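Local coordinates for protein aminopeptidase P; XAA-pro aminopeptidase (Streptococcus thermophilus, PDB 3IL0) that probably acts as a metal-dependent aminopeptidase of the peptidase M24B family, this chain being its N-terminal creatinase/prolidase-type domain, at residues I62-Q65 against D71-E74. Residues are numbered along the deposited sequence; the frame is centred on the assembly and turned at random.
Sequences IAKQ and DIIE
Ala63 and Lys64 meet Ile72 in the second half of a beta-alpha-beta crossover, in which strand 51-55 leads into the short helix 60-66 and the chain returns along strand 71-74, parallel to the first strand and at the edge of the mixed sheet. The unit illustrates how one branched side chain can fill much of the contact between a short helix and the edge strand that follows it. In the first residue to touch, Ala63, the methyl is directed at the strand, where CB lies 4.3 Å from CG2 of Ile72, and it also rests on Phe53 of the first strand, 51-55. The carbonyl oxygen of Ala63 also has the terminal CD1 of Ile72 at 4.1 Å, a van der Waals approach. Lys64 contributes differently, since its long aliphatic chain runs alongside the isoleucine and carries NZ past it, beyond the apolar patch. Of the CA atoms, those of Lys64 and Ile72 come nearest each other across the two segments, at 6.5 Å. In Ile72, CG2 stands anti to the backbone N and faces the alanine methyl, while CG1 lies beside that N (chi1 -37°), so that this branch passes Lys64 before ending in CD1. Phe53 and, from the connecting loop, Val67 also touch this side chain, and backbone hydrogen bonds between Asp71 and Ile73 and residues Arg51, Phe53 and Thr55 join the edge strand to its neighbour. The methylene CG1 of Ile72 sits 4.2 Å from CA of Lys64 and 4.5 Å from its CG.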
loop_
_atom_site.group_PDB
_atom_site.type_symbol
_atom_site.label_atom_id
_atom_site.label_comp_id
_atom_site.label_asym_id
_atom_site.label_seq_id
_atom_site.Cartn_x
_atom_site.Cartn_y
_atom_site.Cartn_z
ATOM N N ILE A 62 18.474 4.479 1.099
ATOM C CA ILE A 62 18.228 3.127 1.640
ATOM C C ILE A 62 17.220 2.383 0.756
ATOM O O ILE A 62 17.567 1.403 0.065
ATOM C CB ILE A 62 17.608 3.157 3.073
ATOM C CG1 ILE A 62 18.589 3.706 4.108
ATOM C CG2 ILE A 62 17.092 1.760 3.455
ATOM C CD1 ILE A 62 18.288 5.126 4.550
ATOM N N ALA A 63 15.978 2.890 0.778
ATOM C CA ALA A 63 14.857 2.275 0.080
ATOM C C ALA A 63 15.111 2.240 -1.417
ATOM O O ALA A 63 14.827 1.229 -2.073
ATOM C CB ALA A 63 13.557 3.021 0.391
ATOM N N LYS A 64 15.671 3.323 -1.961
ATOM C CA LYS A 64 15.892 3.388 -3.406
ATOM C C LYS A 64 16.839 2.289 -3.833
ATOM O O LYS A 64 16.740 1.803 -4.951
ATOM C CB LYS A 64 16.388 4.760 -3.885
ATOM C CG LYS A 64 16.057 5.013 -5.358
ATOM C CD LYS A 64 15.497 6.409 -5.620
ATOM C CE LYS A 64 14.662 6.406 -6.909
ATOM N NZ LYS A 64 14.182 7.761 -7.360
ATOM N N GLN A 65 17.725 1.863 -2.932
ATOM C CA GLN A 65 18.627 0.762 -3.253
ATOM C C GLN A 65 18.093 -0.612 -2.876
ATOM O O GLN A 65 18.111 -1.525 -3.709
ATOM C CB GLN A 65 20.013 1.011 -2.668
ATOM C CG GLN A 65 20.894 1.741 -3.676
ATOM C CD GLN A 65 22.146 2.289 -3.079
ATOM O OE1 GLN A 65 22.198 2.575 -1.887
ATOM N NE2 GLN A 65 23.177 2.445 -3.902
ATOM N N ASP A 71 7.853 1.679 -7.154
ATOM C CA ASP A 71 8.094 2.993 -7.550
ATOM C C ASP A 71 8.206 3.770 -6.255
ATOM O O ASP A 71 7.225 3.892 -5.547
ATOM C CB ASP A 71 6.913 3.386 -8.395
ATOM C CG ASP A 71 7.063 4.702 -8.925
ATOM O OD1 ASP A 71 7.414 5.569 -8.105
ATOM O OD2 ASP A 71 6.869 4.858 -10.145
ATOM N N ILE A 72 9.411 4.226 -5.924
ATOM C CA ILE A 72 9.707 4.888 -4.625
ATOM C C ILE A 72 9.294 6.364 -4.695
ATOM O O ILE A 72 9.639 7.052 -5.656
ATOM C CB ILE A 72 11.227 4.841 -4.230
ATOM C CG1 ILE A 72 11.908 3.519 -4.634
ATOM C CG2 ILE A 72 11.427 5.134 -2.742
ATOM C CD1 ILE A 72 11.349 2.251 -4.058
ATOM N N ILE A 73 8.553 6.845 -3.693
ATOM C CA ILE A 73 8.049 8.214 -3.665
ATOM C C ILE A 73 8.554 8.873 -2.400
ATOM O O ILE A 73 8.271 8.441 -1.273
ATOM C CB ILE A 73 6.486 8.309 -3.702
ATOM C CG1 ILE A 73 5.872 7.421 -4.792
ATOM C CG2 ILE A 73 6.050 9.736 -3.909
ATOM C CD1 ILE A 73 6.262 7.755 -6.214
ATOM N N GLU A 74 9.309 9.942 -2.581
ATOM C CA GLU A 74 9.751 10.734 -1.433
ATOM C C GLU A 74 8.540 11.501 -0.970
ATOM O O GLU A 74 7.896 12.178 -1.761
ATOM C CB GLU A 74 10.912 11.671 -1.805
ATOM C CG GLU A 74 11.714 12.174 -0.570
ATOM C CD GLU A 74 13.096 12.786 -0.917
ATOM O OE1 GLU A 74 13.543 12.687 -2.094
ATOM O OE2 GLU A 74 13.731 13.358 0.005
#